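Atg5 (Kluyveromyces marxianus, PDB 3VQI) takes part in autophagic vesicle formation and cytoplasm-to-vacuole transport, and is the protein to which Atg12 is joined in the autophagy-essential Atg12-Atg5 conjugate. Local coordinates at residues A[145-150]-A[186-191]; A[198-203]-A[257-262]; A[137-142]-A[171-176]. One frame throughout, in Å; residues are numbered along the deposited sequence.

Interaction 1: residues A[145-150]-A[186-191]; sequences HQWKQA and AVRSKL
Trp147 overlaps two side chains of 186-191 with the benzene half of its indole, meeting Leu191 along one stretch of the ring and Arg188 at its far end. Leu191 brings a single methyl to the ring: CD1 lies 3.8 Å from Trp147 CE3 and 4.1 Å from Trp147 CZ3, approaching at a slant. With CG of Leu191 anti to its carbonyl carbon (chi1 -67°) and CD1 continuing the extended line, that branch reaches toward the indole. Arg188 contributes the aliphatic root of its chain, CG standing 3.9 Å from Trp147 CH2. Beyond CG the arginine bends at chi3 (108°), and its guanidinium plane ends up almost perpendicular to the indole, 85° apart, so the two flat groups do not stack. Within the alpha-helical bundle region of Atg5, helix 135-155 here meets the last turn of helix 181-189 (Arg188) and the residues just after it (Leu191). Phe172 of helix 166-178 fills in beside them, meeting the Trp147 ring edge-to-face and touching Leu191 as well. The polar edge of the buried indole is satisfied elsewhere, since Trp147 NE1 donates a hydrogen bond to the carbonyl oxygen of Ile265. Leu191 also packs on Ile161 and Leu164, and its backbone O accepts a hydrogen bond from Asn155 ND2.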
loop_
_atom_site.group_PDB
_atom_site.type_symbol
_atom_site.label_atom_id
_atom_site.label_comp_id
_atom_site.label_asym_id
_atom_site.label_seq_id
_atom_site.Cartn_x
_atom_site.Cartn_y
_atom_site.Cartn_z
ATOM N N HIS A 145 1.013 -8.755 10.713
ATOM C CA HIS A 145 0.374 -8.056 11.823
ATOM C C HIS A 145 -0.753 -7.131 11.375
ATOM O O HIS A 145 -1.655 -6.824 12.141
ATOM C CB HIS A 145 1.426 -7.294 12.638
ATOM C CG HIS A 145 2.506 -8.176 13.200
ATOM N ND1 HIS A 145 2.252 -9.439 13.698
ATOM C CD2 HIS A 145 3.837 -7.973 13.356
ATOM C CE1 HIS A 145 3.380 -9.976 14.134
ATOM N NE2 HIS A 145 4.357 -9.109 13.938
ATOM N N GLN A 146 -0.724 -6.704 10.126
ATOM C CA GLN A 146 -1.793 -5.857 9.638
ATOM C C GLN A 146 -3.045 -6.722 9.538
ATOM O O GLN A 146 -4.136 -6.298 9.912
ATOM C CB GLN A 146 -1.440 -5.283 8.267
ATOM C CG GLN A 146 -1.677 -3.796 8.157
ATOM C CD GLN A 146 -0.884 -3.018 9.192
ATOM O OE1 GLN A 146 -1.399 -2.097 9.819
ATOM N NE2 GLN A 146 0.373 -3.387 9.373
ATOM N N TRP A 147 -2.890 -7.941 9.026
ATOM C CA TRP A 147 -4.027 -8.850 8.893
ATOM C C TRP A 147 -4.468 -9.330 10.261
ATOM O O TRP A 147 -5.658 -9.466 10.539
ATOM C CB TRP A 147 -3.668 -10.054 8.016
ATOM C CG TRP A 147 -4.073 -9.847 6.604
ATOM C CD1 TRP A 147 -3.267 -9.509 5.564
ATOM C CD2 TRP A 147 -5.410 -9.864 6.093
ATOM N NE1 TRP A 147 -4.017 -9.308 4.432
ATOM C CE2 TRP A 147 -5.338 -9.520 4.727
ATOM C CE3 TRP A 147 -6.666 -10.141 6.656
ATOM C CZ2 TRP A 147 -6.477 -9.440 3.906
ATOM C CZ3 TRP A 147 -7.801 -10.064 5.841
ATOM C CH2 TRP A 147 -7.695 -9.715 4.479
ATOM N N LYS A 148 -3.485 -9.581 11.113
ATOM C CA LYS A 148 -3.742 -10.027 12.462
ATOM C C LYS A 148 -4.607 -8.955 13.102
ATOM O O LYS A 148 -5.256 -9.201 14.114
ATOM C CB LYS A 148 -2.414 -10.164 13.214
ATOM C CG LYS A 148 -2.474 -10.948 14.524
ATOM C CD LYS A 148 -1.061 -11.361 14.951
ATOM C CE LYS A 148 -1.058 -12.299 16.154
ATOM N NZ LYS A 148 0.317 -12.827 16.408
ATOM N N GLN A 149 -4.613 -7.771 12.490
ATOM C CA GLN A 149 -5.380 -6.625 12.977
ATOM C C GLN A 149 -6.716 -6.475 12.272
ATOM O O GLN A 149 -7.750 -6.361 12.916
ATOM C CB GLN A 149 -4.568 -5.337 12.801
ATOM C CG GLN A 149 -5.233 -4.085 13.363
ATOM C CD GLN A 149 -4.309 -2.865 13.367
ATOM O OE1 GLN A 149 -3.155 -2.943 13.806
ATOM N NE2 GLN A 149 -4.820 -1.731 12.891
ATOM N N ALA A 150 -6.699 -6.453 10.946
ATOM C CA ALA A 150 -7.939 -6.316 10.191
ATOM C C ALA A 150 -8.886 -7.455 10.573
ATOM O O ALA A 150 -10.092 -7.396 10.333
ATOM C CB ALA A 150 -7.646 -6.350 8.696
ATOM N N ALA A 186 -8.580 -17.560 -1.374
ATOM C CA ALA A 186 -8.778 -18.804 -0.644
ATOM C C ALA A 186 -8.608 -18.614 0.846
ATOM O O ALA A 186 -9.529 -18.886 1.616
ATOM C CB ALA A 186 -7.807 -19.865 -1.144
ATOM N N VAL A 187 -7.429 -18.148 1.250
ATOM C CA VAL A 187 -7.142 -17.930 2.663
ATOM C C VAL A 187 -7.884 -16.709 3.220
ATOM O O VAL A 187 -8.242 -16.675 4.398
ATOM C CB VAL A 187 -5.629 -17.774 2.895
ATOM C CG1 VAL A 187 -5.333 -17.686 4.377
ATOM C CG2 VAL A 187 -4.896 -18.954 2.280
ATOM N N ARG A 188 -8.127 -15.712 2.377
ATOM C CA ARG A 188 -8.845 -14.527 2.837
ATOM C C ARG A 188 -10.184 -15.007 3.402
ATOM O O ARG A 188 -10.663 -14.510 4.427
ATOM C CB ARG A 188 -9.080 -13.551 1.679
ATOM C CG ARG A 188 -9.601 -12.180 2.109
ATOM C CD ARG A 188 -9.836 -11.247 0.916
ATOM N NE ARG A 188 -11.255 -11.034 0.646
ATOM C CZ ARG A 188 -12.116 -11.991 0.293
ATOM N NH1 ARG A 188 -11.716 -13.253 0.153
ATOM N NH2 ARG A 188 -13.392 -11.687 0.087
ATOM N N SER A 189 -10.768 -15.994 2.726
ATOM C CA SER A 189 -12.047 -16.576 3.133
ATOM C C SER A 189 -11.921 -17.253 4.490
ATOM O O SER A 189 -12.754 -17.057 5.370
ATOM C CB SER A 189 -12.517 -17.606 2.101
ATOM O OG SER A 189 -12.747 -17.002 0.843
ATOM N N LYS A 190 -10.875 -18.054 4.658
ATOM C CA LYS A 190 -10.664 -18.744 5.924
ATOM C C LYS A 190 -10.441 -17.750 7.069
ATOM O O LYS A 190 -10.207 -18.148 8.214
ATOM C CB LYS A 190 -9.468 -19.704 5.817
ATOM C CG LYS A 190 -9.696 -20.907 4.903
ATOM C CD LYS A 190 -8.538 -21.903 4.991
ATOM C CE LYS A 190 -8.734 -23.084 4.052
ATOM N NZ LYS A 190 -7.588 -24.039 4.089
ATOM N N LEU A 191 -10.524 -16.457 6.759
ATOM C CA LEU A 191 -10.317 -15.424 7.761
ATOM C C LEU A 191 -11.587 -14.658 8.067
ATOM O O LEU A 191 -11.844 -14.299 9.217
ATOM C CB LEU A 191 -9.232 -14.446 7.302
ATOM C CG LEU A 191 -7.809 -14.996 7.195
ATOM C CD1 LEU A 191 -6.857 -13.885 6.816
ATOM C CD2 LEU A 191 -7.396 -15.592 8.512
#

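Interaction 2: residues A[198-203]-A[257-262]; sequences KSLPVR and ELYDIF
Tyr259 lies against Leu200 and Pro201 inside the UblB domain, a ubiquitin-like fold in which helix 255-262 packs beside the chain leading into strand 202-205. The phenol and the proline cross at a slant, and the proline ring meets the hydroxyl-bearing half of the tyrosine: Pro201 CD is 3.6 Å from Tyr259 CE1 and 3.8 Å from Tyr259 CZ. Pro201 CG sits a little farther along, 3.9 Å from Tyr259 OH. The backbone of the same proline approaches differently. Its carbonyl oxygen lies at the edge of the phenol, near the ring plane, with Pro201 O 3.5 Å from Tyr259 CE1 and 3.6 Å from Tyr259 CD1, so one residue touches this ring with both an apolar ring and a carbonyl. Leu200 and Tyr259 run past each other in opposite directions. Leu200 CB approaches the phenol obliquely, near its rim, and the leucine sends its CD2 methyl on to the root of the tyrosine, 4.0 Å from Tyr259 CB. With CG anti to the backbone N (chi1 -180°) the ring points out from the helix and across the incoming chain, its outer half reaching Pro201 while CB stays by Leu200. Everything that touches here is buried. Pro201 is also covered from helix 135-155 by Ile153 and Leu154, while Leu269 of strand 269-272 packs on Tyr259. At the far end of the phenol, Tyr259 OH is hydrogen-bonded to the backbone O of Gly267.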
loop_
_atom_site.group_PDB
_atom_site.type_symbol
_atom_site.label_atom_id
_atom_site.label_comp_id
_atom_site.label_asym_id
_atom_site.label_seq_id
_atom_site.Cartn_x
_atom_site.Cartn_y
_atom_site.Cartn_z
ATOM N N LYS A 198 -18.546 -8.107 12.144
ATOM C CA LYS A 198 -18.937 -7.035 13.054
ATOM C C LYS A 198 -18.606 -5.675 12.417
ATOM O O LYS A 198 -19.483 -5.011 11.858
ATOM C CB LYS A 198 -18.202 -7.194 14.385
ATOM N N SER A 199 -17.340 -5.268 12.500
ATOM C CA SER A 199 -16.893 -4.001 11.913
ATOM C C SER A 199 -15.854 -4.225 10.802
ATOM O O SER A 199 -15.110 -5.209 10.814
ATOM C CB SER A 199 -16.335 -3.072 13.005
ATOM O OG SER A 199 -15.667 -3.803 14.020
ATOM N N LEU A 200 -15.817 -3.315 9.833
ATOM C CA LEU A 200 -14.883 -3.439 8.724
ATOM C C LEU A 200 -13.679 -2.484 8.765
ATOM O O LEU A 200 -13.816 -1.298 9.087
ATOM C CB LEU A 200 -15.639 -3.299 7.398
ATOM C CG LEU A 200 -16.779 -2.287 7.266
ATOM C CD1 LEU A 200 -16.260 -0.881 7.476
ATOM C CD2 LEU A 200 -17.413 -2.421 5.880
ATOM N N PRO A 201 -12.477 -3.004 8.439
ATOM C CA PRO A 201 -11.209 -2.257 8.420
ATOM C C PRO A 201 -11.206 -1.092 7.429
ATOM O O PRO A 201 -11.155 -1.295 6.217
ATOM C CB PRO A 201 -10.183 -3.327 8.049
ATOM C CG PRO A 201 -10.802 -4.591 8.595
ATOM C CD PRO A 201 -12.237 -4.432 8.164
ATOM N N VAL A 202 -11.265 0.129 7.947
ATOM C CA VAL A 202 -11.268 1.295 7.083
ATOM C C VAL A 202 -10.248 2.321 7.532
ATOM O O VAL A 202 -10.033 2.529 8.732
ATOM C CB VAL A 202 -12.635 1.985 7.053
ATOM C CG1 VAL A 202 -12.651 3.044 5.961
ATOM C CG2 VAL A 202 -13.721 0.973 6.810
ATOM N N ARG A 203 -9.618 2.958 6.553
ATOM C CA ARG A 203 -8.622 3.981 6.826
ATOM C C ARG A 203 -8.834 5.105 5.846
ATOM O O ARG A 203 -8.935 4.879 4.638
ATOM C CB ARG A 203 -7.214 3.401 6.705
ATOM C CG ARG A 203 -6.823 2.575 7.916
ATOM C CD ARG A 203 -5.512 1.853 7.717
ATOM N NE ARG A 203 -5.137 1.129 8.925
ATOM C CZ ARG A 203 -4.105 0.299 9.003
ATOM N NH1 ARG A 203 -3.343 0.082 7.937
ATOM N NH2 ARG A 203 -3.831 -0.303 10.150
ATOM N N GLU A 257 -19.934 -2.628 0.769
ATOM C CA GLU A 257 -19.695 -3.186 -0.558
ATOM C C GLU A 257 -18.330 -2.761 -1.091
ATOM O O GLU A 257 -17.607 -3.563 -1.691
ATOM C CB GLU A 257 -20.804 -2.744 -1.527
ATOM N N LEU A 258 -17.982 -1.494 -0.875
ATOM C CA LEU A 258 -16.701 -0.969 -1.329
ATOM C C LEU A 258 -15.564 -1.772 -0.704
ATOM O O LEU A 258 -14.496 -1.908 -1.293
ATOM C CB LEU A 258 -16.573 0.506 -0.952
ATOM C CG LEU A 258 -17.510 1.453 -1.703
ATOM C CD1 LEU A 258 -17.497 2.826 -1.060
ATOM C CD2 LEU A 258 -17.086 1.530 -3.158
ATOM N N TYR A 259 -15.807 -2.313 0.487
ATOM C CA TYR A 259 -14.801 -3.105 1.179
ATOM C C TYR A 259 -14.661 -4.486 0.552
ATOM O O TYR A 259 -13.552 -4.948 0.279
ATOM C CB TYR A 259 -15.156 -3.286 2.657
ATOM C CG TYR A 259 -14.120 -4.105 3.385
ATOM C CD1 TYR A 259 -13.041 -3.494 4.024
ATOM C CD2 TYR A 259 -14.158 -5.497 3.352
ATOM C CE1 TYR A 259 -12.020 -4.248 4.607
ATOM C CE2 TYR A 259 -13.142 -6.261 3.929
ATOM C CZ TYR A 259 -12.078 -5.628 4.551
ATOM O OH TYR A 259 -11.068 -6.379 5.101
ATOM N N ASP A 260 -15.796 -5.144 0.345
ATOM C CA ASP A 260 -15.830 -6.488 -0.225
ATOM C C ASP A 260 -15.132 -6.573 -1.585
ATOM O O ASP A 260 -14.640 -7.631 -1.975
ATOM C CB ASP A 260 -17.288 -6.948 -0.355
ATOM C CG ASP A 260 -17.405 -8.408 -0.736
ATOM O OD1 ASP A 260 -17.235 -9.273 0.149
ATOM O OD2 ASP A 260 -17.658 -8.685 -1.925
ATOM N N ILE A 261 -15.082 -5.454 -2.299
ATOM C CA ILE A 261 -14.458 -5.424 -3.616
ATOM C C ILE A 261 -13.140 -4.644 -3.734
ATOM O O ILE A 261 -12.305 -4.973 -4.580
ATOM C CB ILE A 261 -15.438 -4.844 -4.668
ATOM C CG1 ILE A 261 -14.668 -4.395 -5.916
ATOM C CG2 ILE A 261 -16.211 -3.681 -4.070
ATOM C CD1 ILE A 261 -15.493 -3.641 -6.920
ATOM N N PHE A 262 -12.944 -3.630 -2.890
ATOM C CA PHE A 262 -11.749 -2.797 -2.993
ATOM C C PHE A 262 -10.704 -2.810 -1.884
ATOM O O PHE A 262 -9.728 -2.064 -1.962
ATOM C CB PHE A 262 -12.167 -1.350 -3.238
ATOM C CG PHE A 262 -12.871 -1.132 -4.541
ATOM C CD1 PHE A 262 -12.374 -1.688 -5.715
ATOM C CD2 PHE A 262 -14.004 -0.321 -4.608
ATOM C CE1 PHE A 262 -12.994 -1.435 -6.942
ATOM C CE2 PHE A 262 -14.630 -0.062 -5.827
ATOM C CZ PHE A 262 -14.125 -0.619 -6.999
#

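Interaction 3: residues A[137-142]-A[171-176]; sequences SQIKDY and NFWVSI
Ile139 meets Trp173 at the rim of the indole, its CG2 methyl lying near the ring plane and 4.0 Å from Trp173 CH2. The end of the isoleucine leads away from the tryptophan; the side chain also touches Tyr47 and Phe50, and a bound HEPES buffer molecule, probably from the crystallisation liquor, lies about 4 Å from it. One residue on, Lys140 covers a face of the same indole. Its CA sits above the six-membered ring, 3.9 Å from Trp173 CH2, and the chain then travels across to the pyrrole side. CG makes a CH-pi contact, 3.9 Å from the centroid of the five-membered ring and only 10° off the normal. Because the lysine is extended past CG, with CG anti to the backbone N (chi1 -171°), CD and CE stay close to the surface, CE being 4.0 Å from Trp173 CD1. The ammonium passes beyond the indole to a salt bridge with Glu170, one turn earlier on the tryptophan's own helix. Helices 135-155 and 166-178 thus pair within the helical bundle, where Trp143 also meets the Trp173 ring; helix 181-189 packs on Phe172, Ser175 and Ile176, and helix 48-59 on Ile139 and Ile176.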
loop_
_atom_site.group_PDB
_atom_site.type_symbol
_atom_site.label_atom_id
_atom_site.label_comp_id
_atom_site.label_asym_id
_atom_site.label_seq_id
_atom_site.Cartn_x
_atom_site.Cartn_y
_atom_site.Cartn_z
ATOM N N SER A 137 11.448 -10.228 4.581
ATOM C CA SER A 137 11.202 -10.766 5.916
ATOM C C SER A 137 10.465 -9.724 6.742
ATOM O O SER A 137 9.434 -9.999 7.352
ATOM C CB SER A 137 12.529 -11.090 6.597
ATOM O OG SER A 137 13.501 -11.487 5.640
ATOM N N GLN A 138 11.000 -8.513 6.742
ATOM C CA GLN A 138 10.417 -7.417 7.502
ATOM C C GLN A 138 9.047 -7.012 6.981
ATOM O O GLN A 138 8.120 -6.790 7.769
ATOM C CB GLN A 138 11.352 -6.215 7.463
ATOM C CG GLN A 138 11.002 -5.117 8.431
ATOM C CD GLN A 138 11.996 -3.969 8.359
ATOM O OE1 GLN A 138 13.121 -4.135 7.883
ATOM N NE2 GLN A 138 11.594 -2.806 8.839
ATOM N N ILE A 139 8.921 -6.909 5.658
ATOM C CA ILE A 139 7.655 -6.526 5.068
ATOM C C ILE A 139 6.616 -7.575 5.428
ATOM O O ILE A 139 5.451 -7.269 5.689
ATOM C CB ILE A 139 7.764 -6.405 3.525
ATOM C CG1 ILE A 139 8.735 -5.283 3.154
ATOM C CG2 ILE A 139 6.404 -6.124 2.921
ATOM C CD1 ILE A 139 8.858 -5.051 1.673
ATOM N N LYS A 140 7.060 -8.827 5.437
ATOM C CA LYS A 140 6.204 -9.962 5.762
ATOM C C LYS A 140 5.614 -9.750 7.159
ATOM O O LYS A 140 4.397 -9.652 7.320
ATOM C CB LYS A 140 7.051 -11.236 5.709
ATOM C CG LYS A 140 6.306 -12.569 5.800
ATOM C CD LYS A 140 7.329 -13.696 5.666
ATOM C CE LYS A 140 6.743 -15.083 5.887
ATOM N NZ LYS A 140 7.816 -16.111 5.670
ATOM N N ASP A 141 6.485 -9.663 8.159
ATOM C CA ASP A 141 6.052 -9.454 9.534
ATOM C C ASP A 141 5.029 -8.354 9.678
ATOM O O ASP A 141 4.015 -8.530 10.350
ATOM C CB ASP A 141 7.231 -9.099 10.423
ATOM C CG ASP A 141 7.808 -10.290 11.111
ATOM O OD1 ASP A 141 8.380 -11.161 10.414
ATOM O OD2 ASP A 141 7.677 -10.356 12.355
ATOM N N TYR A 142 5.292 -7.212 9.057
ATOM C CA TYR A 142 4.371 -6.097 9.164
ATOM C C TYR A 142 3.051 -6.397 8.487
ATOM O O TYR A 142 1.992 -6.209 9.079
ATOM C CB TYR A 142 4.999 -4.827 8.584
ATOM C CG TYR A 142 4.133 -3.586 8.673
ATOM C CD1 TYR A 142 3.261 -3.241 7.641
ATOM C CD2 TYR A 142 4.212 -2.738 9.780
ATOM C CE1 TYR A 142 2.491 -2.078 7.703
ATOM C CE2 TYR A 142 3.445 -1.571 9.858
ATOM C CZ TYR A 142 2.591 -1.247 8.818
ATOM O OH TYR A 142 1.841 -0.091 8.894
ATOM N N ASN A 171 1.360 -19.648 2.358
ATOM C CA ASN A 171 0.781 -19.713 1.027
ATOM C C ASN A 171 0.050 -18.381 0.801
ATOM O O ASN A 171 -0.052 -17.896 -0.327
ATOM C CB ASN A 171 -0.222 -20.884 0.935
ATOM C CG ASN A 171 -0.567 -21.227 -0.478
ATOM O OD1 ASN A 171 -1.471 -22.013 -0.738
ATOM N ND2 ASN A 171 0.170 -20.643 -1.416
ATOM N N PHE A 172 -0.472 -17.806 1.885
ATOM C CA PHE A 172 -1.195 -16.525 1.830
ATOM C C PHE A 172 -0.196 -15.451 1.404
ATOM O O PHE A 172 -0.460 -14.653 0.509
ATOM C CB PHE A 172 -1.780 -16.206 3.217
ATOM C CG PHE A 172 -2.768 -15.071 3.231
ATOM C CD1 PHE A 172 -3.619 -14.851 2.156
ATOM C CD2 PHE A 172 -2.888 -14.261 4.357
ATOM C CE1 PHE A 172 -4.573 -13.841 2.194
ATOM C CE2 PHE A 172 -3.845 -13.242 4.405
ATOM C CZ PHE A 172 -4.690 -13.036 3.322
ATOM N N TRP A 173 0.965 -15.462 2.049
ATOM C CA TRP A 173 2.031 -14.522 1.740
ATOM C C TRP A 173 2.442 -14.704 0.284
ATOM O O TRP A 173 2.353 -13.773 -0.524
ATOM C CB TRP A 173 3.230 -14.777 2.656
ATOM C CG TRP A 173 4.476 -13.991 2.311
ATOM C CD1 TRP A 173 5.721 -14.500 2.060
ATOM C CD2 TRP A 173 4.605 -12.563 2.234
ATOM N NE1 TRP A 173 6.617 -13.479 1.834
ATOM C CE2 TRP A 173 5.959 -12.280 1.936
ATOM C CE3 TRP A 173 3.708 -11.495 2.390
ATOM C CZ2 TRP A 173 6.442 -10.977 1.792
ATOM C CZ3 TRP A 173 4.187 -10.193 2.247
ATOM C CH2 TRP A 173 5.547 -9.949 1.950
ATOM N N VAL A 174 2.869 -15.919 -0.047
ATOM C CA VAL A 174 3.307 -16.249 -1.393
ATOM C C VAL A 174 2.350 -15.781 -2.492
ATOM O O VAL A 174 2.796 -15.360 -3.559
ATOM C CB VAL A 174 3.554 -17.773 -1.532
ATOM C CG1 VAL A 174 3.710 -18.157 -2.991
ATOM C CG2 VAL A 174 4.817 -18.157 -0.776
ATOM N N SER A 175 1.045 -15.835 -2.233
ATOM C CA SER A 175 0.061 -15.418 -3.230
ATOM C C SER A 175 0.304 -13.979 -3.683
ATOM O O SER A 175 0.111 -13.636 -4.856
ATOM C CB SER A 175 -1.349 -15.518 -2.661
ATOM O OG SER A 175 -1.602 -14.442 -1.771
ATOM N N ILE A 176 0.736 -13.143 -2.744
ATOM C CA ILE A 176 0.998 -11.747 -3.031
ATOM C C ILE A 176 2.260 -11.557 -3.868
ATOM O O ILE A 176 2.366 -10.587 -4.628
ATOM C CB ILE A 176 1.082 -10.942 -1.715
ATOM C CG1 ILE A 176 -0.305 -10.933 -1.067
ATOM C CG2 ILE A 176 1.588 -9.529 -1.977
ATOM C CD1 ILE A 176 -0.444 -10.001 0.072
#

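Helix 135-155 ties the three contacts together: it supplies a segment to interactions 1 and 3, whose centres are about 12 Å apart, and its residues also reach interaction 2. Phe172, on segment 171-176 of interaction 3, bridges to both segments of interaction 1, with its CD1 3.6 Å from Val187 CB. Interactions 1 and 2, centres about 13 Å apart, join the helical bundle to UblB through a probable hydrogen bond of 3.0 Å between Gln146 OE1 and Arg203 NH2 and through Ala150 O, 3.4 Å from Pro201 CG. Interactions 2 and 3 do not touch, their centres being about 21 Å and their nearest atoms about 5 Å apart; the buffer molecule lies beside interaction 3.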